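Side-chain contacts in cobalamin biosynthesis protein CobN (PDB 7C6O), which probably serves as the large, catalytic subunit of cobaltochelatase, the enzyme that inserts cobalt into the corrin ring during cobalamin biosynthesis: residues 1127-1130 against 1131-1135; 1176-1179 against 1180-1183; 1117-1120 against 1121-1125. All blocks are in the same frame, centred on the assembly; numbering follows the deposited sequence.

Contact 1 (1127-1130 against 1131-1135); sequences RWMA and AMRRH
The indole of Trp1128 and the side chain of Met1132, one helical turn further on, form the apolar half of this contact. Met1132 CG sits over one face of the six-membered ring, in a CH-pi contact 3.6 Å from the ring centroid. With CG beside its own backbone N (chi1 -60°) and a second bend at chi2 (-62°), the thioether doubles back along the indole. Its SD therefore lies oblique to the five-membered ring of Trp1128, 4.4 Å from the centroid, a Met-aromatic contact. Met1143 of helix 1136-1157 touches both side chains, so the pair packs against that helix.

The backbone contributes a short run of i to i-4 hydrogen bonds. Met1132 N donates to Trp1128 O at 3.0 Å, and Arg1133 N reaches Met1129 O at 3.1 Å. The last of the run, from Arg1134 N to Ala1130 O, is weak. A type I beta turn from Met1132 to His1135 then leads into helix 1136-1157.

The charged side chains return over the turn they have just left. Arg1133, bent at chi3 (-65°), lays one face of its guanidinium over Ala1130 CA and Met1129 O, offset toward the rim, while NH1 comes within 3.9 Å of Met1129 CB. That NH1 is also hydrogen-bonded to Asn1178 OD1 of helix 1176-1185, which limits the rotation of the group.

Arg1134 uses a water instead. The molecule lies in the guanidinium plane, accepts from Arg1134 NH1 at 3.1 Å and donates to Arg1127 O at 2.8 Å. Arg1127 O also accepts the N-H of Ala1131.

Contact 2 (1176-1179 against 1180-1183); sequences AQNR and TFMT
Arg1179 O is gripped twice by Thr1183, whose OG1 and N both donate to it. The hydroxyl bond, from Thr1183 OG1 to Arg1179 O, is 2.8 Å long and comes from above the carbonyl plane, 38° out of it. The amide of Thr1183 approaches from the opposite face, so the two donors straddle the oxygen. This placement follows from the threonine's first torsion (chi1 -61°), which sets OG1 anti to its carbonyl carbon and turns it back toward the preceding turn.

Met1182 N gives the straightest of the helical amide bonds here, to Asn1178 O at 2.8 Å with an N-H...O angle of 167°. The side chains of this pair run side by side in the same direction, and Asn1178 ND2 lies 3.8 Å from Met1182 CG. The amide is held from outside the pair: its ND2 donates to Tyr1172 O, and its OD1 accepts from Arg1133. Past CG, Met1182 bends away to pack on helices 1136-1157 and 1187-1203.

Arg1179 and Thr1183 also lie alongside one another, the aliphatic CG of the arginine 4.0 Å from Thr1183 OG1, while its NH1 forms a salt bridge with Glu1223 near the C-terminus. Within helix 1176-1185 the hydroxyl thus spends its proton on a main-chain oxygen of its own helix, and the arginine's charge is directed to an acidic partner in another helix.

Contact 3 (1117-1120 against 1121-1125); sequences RVFR and ARVVN
Phe1119 CG stands anti to the backbone N (chi1 -168°), which swings the ring along the helix to meet two consecutive valines. Val1124, with CG1 anti to its carbonyl carbon (chi1 -65°), brings that methyl 3.8 Å from Phe1119 CZ in an off-centre CH-pi contact. Val1123 CG1 approaches obliquely from the same side of the ring plane, nearer the other end of the ring, 3.9 Å from Phe1119 CD1. The second methyl of Val1123, CG2, packs against Val1118 CG1 and lies over the centre of one face of the Arg1122 guanidinium, whose NH2 forms salt bridges with Asp1067 and Asp1070.

Two amides share Val1118 O: Arg1122 N, and Val1123 N at 3.0 Å in the carbonyl plane. Val1124 N then donates to Phe1119 O, also five residues back and nearly straight on to the carbonyl. Asn1125 folds back so that ND2 donates to Ala1121 O at 2.8 Å, from above the carbonyl plane, while its OD1 accepts from Arg1127 N. The spacing of these bonds marks a widened, pi-type final turn of helix 1111-1123, with Val1124 leaving the helix and Asn1125, the next residue, serving as N-cap of helix 1126-1132.

The three contacts follow one another along the C-terminal helical part of the chain, in the order contact 3, contact 1, contact 2. Contacts 3 and 1 lie on successive helices, with centres about 13 Å apart, and meet where Arg1122 makes a cation-pi contact with Trp1128, NH1 lying 3.3 Å from CH2. Contacts 1 and 2, centres about 12 Å apart, are joined mainly through Arg1133, whose CG packs 3.6 Å from Phe1181 CD2. Contacts 2 and 3 do not touch, their nearest atoms being about 8 Å apart, whereas contact 1 touches both. The sodium site formed by Asp125 and Ser127 involves none of these residues.

Contact 1 (1127-1130 against 1131-1135)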
loop_
_atom_site.group_PDB
_atom_site.type_symbol
_atom_site.label_atom_id
_atom_site.label_comp_id
_atom_site.label_asym_id
_atom_site.label_seq_id
_atom_site.Cartn_x
_atom_site.Cartn_y
_atom_site.Cartn_z
ATOM N N ARG A 1127 26.075 7.427 17.671
ATOM C CA ARG A 1127 24.776 7.852 18.182
ATOM C C ARG A 1127 23.688 6.843 17.834
ATOM O O ARG A 1127 22.814 6.556 18.660
ATOM C CB ARG A 1127 24.418 9.236 17.636
ATOM C CG ARG A 1127 25.234 10.376 18.229
ATOM C CD ARG A 1127 24.807 11.717 17.649
ATOM N NE ARG A 1127 23.355 11.872 17.653
ATOM C CZ ARG A 1127 22.641 12.238 18.714
ATOM N NH1 ARG A 1127 23.244 12.491 19.868
ATOM N NH2 ARG A 1127 21.324 12.352 18.623
ATOM N N TRP A 1128 23.726 6.294 16.617
ATOM C CA TRP A 1128 22.730 5.300 16.231
ATOM C C TRP A 1128 22.968 3.972 16.937
ATOM O O TRP A 1128 22.016 3.319 17.377
ATOM C CB TRP A 1128 22.729 5.097 14.717
ATOM C CG TRP A 1128 21.725 4.072 14.287
ATOM C CD1 TRP A 1128 20.386 4.265 14.103
ATOM C CD2 TRP A 1128 21.972 2.688 14.021
ATOM N NE1 TRP A 1128 19.785 3.088 13.729
ATOM C CE2 TRP A 1128 20.738 2.104 13.669
ATOM C CE3 TRP A 1128 23.117 1.886 14.043
ATOM C CZ2 TRP A 1128 20.617 0.756 13.339
ATOM C CZ3 TRP A 1128 22.996 0.548 13.710
ATOM C CH2 TRP A 1128 21.755 -0.004 13.366
ATOM N N MET A 1129 24.230 3.546 17.042
ATOM C CA MET A 1129 24.515 2.292 17.733
ATOM C C MET A 1129 24.101 2.368 19.197
ATOM O O MET A 1129 23.526 1.416 19.736
ATOM C CB MET A 1129 25.997 1.936 17.603
ATOM C CG MET A 1129 26.427 1.636 16.177
ATOM S SD MET A 1129 28.079 0.921 16.056
ATOM C CE MET A 1129 27.828 -0.636 16.911
ATOM N N ALA A 1130 24.369 3.500 19.854
ATOM C CA ALA A 1130 23.956 3.657 21.245
ATOM C C ALA A 1130 22.437 3.675 21.367
ATOM O O ALA A 1130 21.881 3.146 22.337
ATOM C CB ALA A 1130 24.565 4.931 21.832
ATOM N N ALA A 1131 21.752 4.268 20.384
ATOM C CA ALA A 1131 20.292 4.281 20.395
ATOM C C ALA A 1131 19.721 2.872 20.296
ATOM O O ALA A 1131 18.750 2.538 20.986
ATOM C CB ALA A 1131 19.764 5.152 19.254
ATOM N N MET A 1132 20.299 2.030 19.436
ATOM C CA MET A 1132 19.812 0.657 19.339
ATOM C C MET A 1132 20.104 -0.132 20.609
ATOM O O MET A 1132 19.318 -1.011 20.983
ATOM C CB MET A 1132 20.422 -0.038 18.122
ATOM C CG MET A 1132 20.093 0.623 16.787
ATOM S SD MET A 1132 18.324 0.656 16.400
ATOM C CE MET A 1132 17.879 2.330 16.869
ATOM N N ARG A 1133 21.210 0.172 21.292
ATOM C CA ARG A 1133 21.505 -0.504 22.548
ATOM C C ARG A 1133 20.561 -0.094 23.669
ATOM O O ARG A 1133 20.619 -0.688 24.751
ATOM C CB ARG A 1133 22.956 -0.249 22.963
ATOM C CG ARG A 1133 23.966 -1.005 22.117
ATOM C CD ARG A 1133 25.328 -1.050 22.783
ATOM N NE ARG A 1133 25.920 0.278 22.903
ATOM C CZ ARG A 1133 26.709 0.828 21.987
ATOM N NH1 ARG A 1133 27.006 0.163 20.878
ATOM N NH2 ARG A 1133 27.204 2.041 22.181
ATOM N N ARG A 1134 19.703 0.896 23.445
ATOM C CA ARG A 1134 18.626 1.207 24.373
ATOM C C ARG A 1134 17.371 0.388 24.109
ATOM O O ARG A 1134 16.385 0.544 24.835
ATOM C CB ARG A 1134 18.273 2.697 24.310
ATOM C CG ARG A 1134 19.403 3.628 24.710
ATOM C CD ARG A 1134 18.890 5.035 24.945
ATOM N NE ARG A 1134 18.304 5.618 23.744
ATOM C CZ ARG A 1134 18.979 6.359 22.870
ATOM N NH1 ARG A 1134 20.269 6.603 23.063
ATOM N NH2 ARG A 1134 18.364 6.852 21.804
ATOM N N HIS A 1135 17.382 -0.484 23.098
ATOM C CA HIS A 1135 16.165 -1.181 22.697
ATOM C C HIS A 1135 16.345 -2.695 22.633
ATOM O O HIS A 1135 15.597 -3.368 21.916
ATOM C CB HIS A 1135 15.659 -0.632 21.361
ATOM C CG HIS A 1135 15.096 0.751 21.467
ATOM N ND1 HIS A 1135 13.804 0.998 21.880
ATOM C CD2 HIS A 1135 15.658 1.964 21.246
ATOM C CE1 HIS A 1135 13.590 2.302 21.897
ATOM N NE2 HIS A 1135 14.699 2.911 21.515
HETATM O O HOH W 1 21.864 8.003 20.858
#

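Contact 2 (1176-1179 against 1180-1183)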
loop_
_atom_site.group_PDB
_atom_site.type_symbol
_atom_site.label_atom_id
_atom_site.label_comp_id
_atom_site.label_asym_id
_atom_site.label_seq_id
_atom_site.Cartn_x
_atom_site.Cartn_y
_atom_site.Cartn_z
ATOM N N ALA A 1176 33.815 -4.829 22.588
ATOM C CA ALA A 1176 33.390 -5.444 23.842
ATOM C C ALA A 1176 32.003 -4.973 24.261
ATOM O O ALA A 1176 31.159 -5.786 24.659
ATOM C CB ALA A 1176 34.409 -5.147 24.943
ATOM N N GLN A 1177 31.743 -3.667 24.170
ATOM C CA GLN A 1177 30.457 -3.143 24.616
ATOM C C GLN A 1177 29.314 -3.663 23.752
ATOM O O GLN A 1177 28.270 -4.070 24.274
ATOM C CB GLN A 1177 30.477 -1.615 24.613
ATOM C CG GLN A 1177 29.183 -0.987 25.117
ATOM C CD GLN A 1177 29.230 0.529 25.128
ATOM O OE1 GLN A 1177 30.188 1.136 24.652
ATOM N NE2 GLN A 1177 28.189 1.148 25.676
ATOM N N ASN A 1178 29.489 -3.662 22.429
ATOM C CA ASN A 1178 28.405 -4.116 21.566
ATOM C C ASN A 1178 28.247 -5.630 21.625
ATOM O O ASN A 1178 27.123 -6.142 21.573
ATOM C CB ASN A 1178 28.636 -3.655 20.130
ATOM C CG ASN A 1178 27.337 -3.443 19.384
ATOM O OD1 ASN A 1178 26.566 -2.543 19.716
ATOM N ND2 ASN A 1178 27.079 -4.277 18.380
ATOM N N ARG A 1179 29.359 -6.364 21.737
ATOM C CA ARG A 1179 29.276 -7.817 21.860
ATOM C C ARG A 1179 28.520 -8.223 23.120
ATOM O O ARG A 1179 27.686 -9.136 23.087
ATOM C CB ARG A 1179 30.676 -8.429 21.868
ATOM C CG ARG A 1179 30.687 -9.888 22.280
ATOM C CD ARG A 1179 31.164 -10.774 21.152
ATOM N NE ARG A 1179 32.616 -10.911 21.147
ATOM C CZ ARG A 1179 33.259 -12.015 21.508
ATOM N NH1 ARG A 1179 32.577 -13.084 21.898
ATOM N NH2 ARG A 1179 34.583 -12.056 21.471
ATOM N N THR A 1180 28.809 -7.565 24.245
ATOM C CA THR A 1180 28.084 -7.847 25.479
ATOM C C THR A 1180 26.595 -7.582 25.315
ATOM O O THR A 1180 25.760 -8.378 25.763
ATOM C CB THR A 1180 28.652 -7.005 26.622
ATOM O OG1 THR A 1180 29.994 -7.420 26.901
ATOM C CG2 THR A 1180 27.801 -7.157 27.879
ATOM N N PHE A 1181 26.245 -6.465 24.674
ATOM C CA PHE A 1181 24.841 -6.155 24.426
ATOM C C PHE A 1181 24.195 -7.205 23.528
ATOM O O PHE A 1181 23.092 -7.688 23.814
ATOM C CB PHE A 1181 24.722 -4.762 23.806
ATOM C CG PHE A 1181 23.407 -4.512 23.126
ATOM C CD1 PHE A 1181 22.257 -4.294 23.868
ATOM C CD2 PHE A 1181 23.320 -4.495 21.743
ATOM C CE1 PHE A 1181 21.045 -4.068 23.245
ATOM C CE2 PHE A 1181 22.108 -4.265 21.114
ATOM C CZ PHE A 1181 20.970 -4.051 21.868
ATOM N N MET A 1182 24.870 -7.568 22.433
ATOM C CA MET A 1182 24.337 -8.587 21.532
ATOM C C MET A 1182 24.152 -9.918 22.248
ATOM O O MET A 1182 23.136 -10.597 22.061
ATOM C CB MET A 1182 25.261 -8.768 20.326
ATOM C CG MET A 1182 25.396 -7.555 19.416
ATOM S SD MET A 1182 23.911 -7.162 18.473
ATOM C CE MET A 1182 23.540 -8.746 17.720
ATOM N N THR A 1183 25.125 -10.310 23.072
ATOM C CA THR A 1183 25.053 -11.606 23.740
ATOM C C THR A 1183 23.880 -11.670 24.714
ATOM O O THR A 1183 23.198 -12.696 24.809
ATOM C CB THR A 1183 26.373 -11.891 24.459
ATOM O OG1 THR A 1183 27.436 -11.936 23.499
ATOM C CG2 THR A 1183 26.308 -13.218 25.205
#

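Contact 3 (1117-1120 against 1121-1125)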
loop_
_atom_site.group_PDB
_atom_site.type_symbol
_atom_site.label_atom_id
_atom_site.label_comp_id
_atom_site.label_asym_id
_atom_site.label_seq_id
_atom_site.Cartn_x
_atom_site.Cartn_y
_atom_site.Cartn_z
ATOM N N ARG A 1117 27.605 7.040 2.429
ATOM C CA ARG A 1117 26.882 8.030 3.223
ATOM C C ARG A 1117 26.079 7.360 4.329
ATOM O O ARG A 1117 26.139 7.770 5.493
ATOM C CB ARG A 1117 25.963 8.858 2.324
ATOM C CG ARG A 1117 26.648 10.001 1.599
ATOM C CD ARG A 1117 25.746 10.555 0.512
ATOM N NE ARG A 1117 26.299 11.754 -0.110
ATOM C CZ ARG A 1117 25.860 12.987 0.126
ATOM N NH1 ARG A 1117 24.856 13.185 0.968
ATOM N NH2 ARG A 1117 26.421 14.020 -0.484
ATOM N N VAL A 1118 25.313 6.324 3.978
ATOM C CA VAL A 1118 24.544 5.587 4.978
ATOM C C VAL A 1118 25.478 4.918 5.977
ATOM O O VAL A 1118 25.201 4.880 7.183
ATOM C CB VAL A 1118 23.618 4.569 4.285
ATOM C CG1 VAL A 1118 23.037 3.589 5.289
ATOM C CG2 VAL A 1118 22.504 5.294 3.542
ATOM N N PHE A 1119 26.613 4.403 5.493
ATOM C CA PHE A 1119 27.559 3.718 6.370
ATOM C C PHE A 1119 28.080 4.654 7.455
ATOM O O PHE A 1119 28.077 4.311 8.642
ATOM C CB PHE A 1119 28.716 3.149 5.544
ATOM C CG PHE A 1119 29.600 2.194 6.305
ATOM C CD1 PHE A 1119 29.243 0.863 6.449
ATOM C CD2 PHE A 1119 30.790 2.626 6.868
ATOM C CE1 PHE A 1119 30.053 -0.019 7.142
ATOM C CE2 PHE A 1119 31.606 1.749 7.560
ATOM C CZ PHE A 1119 31.238 0.427 7.697
ATOM N N ARG A 1120 28.513 5.854 7.068
ATOM C CA ARG A 1120 29.094 6.764 8.049
ATOM C C ARG A 1120 28.029 7.498 8.855
ATOM O O ARG A 1120 28.192 7.686 10.064
ATOM C CB ARG A 1120 30.018 7.764 7.359
ATOM C CG ARG A 1120 31.257 7.143 6.743
ATOM C CD ARG A 1120 32.312 8.206 6.556
ATOM N NE ARG A 1120 33.433 7.775 5.728
ATOM C CZ ARG A 1120 34.581 7.308 6.203
ATOM N NH1 ARG A 1120 34.767 7.194 7.512
ATOM N NH2 ARG A 1120 35.545 6.956 5.363
ATOM N N ALA A 1121 26.935 7.927 8.214
ATOM C CA ALA A 1121 25.932 8.703 8.932
ATOM C C ALA A 1121 25.067 7.854 9.854
ATOM O O ALA A 1121 24.480 8.395 10.799
ATOM C CB ALA A 1121 25.035 9.465 7.949
ATOM N N ARG A 1122 24.975 6.545 9.617
ATOM C CA ARG A 1122 24.055 5.728 10.397
ATOM C C ARG A 1122 24.691 4.423 10.866
ATOM O O ARG A 1122 24.704 4.142 12.068
ATOM C CB ARG A 1122 22.789 5.443 9.581
ATOM C CG ARG A 1122 21.567 5.065 10.415
ATOM C CD ARG A 1122 21.440 3.561 10.582
ATOM N NE ARG A 1122 21.195 2.887 9.308
ATOM C CZ ARG A 1122 21.257 1.571 9.137
ATOM N NH1 ARG A 1122 21.564 0.782 10.161
ATOM N NH2 ARG A 1122 21.019 1.043 7.941
ATOM N N VAL A 1123 25.228 3.635 9.928
ATOM C CA VAL A 1123 25.597 2.248 10.217
ATOM C C VAL A 1123 26.601 2.174 11.365
ATOM O O VAL A 1123 26.413 1.416 12.324
ATOM C CB VAL A 1123 26.137 1.559 8.952
ATOM C CG1 VAL A 1123 26.662 0.171 9.284
ATOM C CG2 VAL A 1123 25.047 1.473 7.888
ATOM N N VAL A 1124 27.677 2.950 11.286
ATOM C CA VAL A 1124 28.693 2.962 12.333
ATOM C C VAL A 1124 28.702 4.289 13.090
ATOM O O VAL A 1124 29.689 4.627 13.746
ATOM C CB VAL A 1124 30.086 2.628 11.774
ATOM C CG1 VAL A 1124 30.115 1.203 11.243
ATOM C CG2 VAL A 1124 30.481 3.615 10.690
ATOM N N ASN A 1125 27.617 5.046 13.005
ATOM C CA ASN A 1125 27.475 6.265 13.788
ATOM C C ASN A 1125 27.273 5.893 15.250
ATOM O O ASN A 1125 26.288 5.217 15.574
ATOM C CB ASN A 1125 26.294 7.083 13.265
ATOM C CG ASN A 1125 26.215 8.466 13.881
ATOM O OD1 ASN A 1125 26.619 8.680 15.022
ATOM N ND2 ASN A 1125 25.685 9.417 13.119
#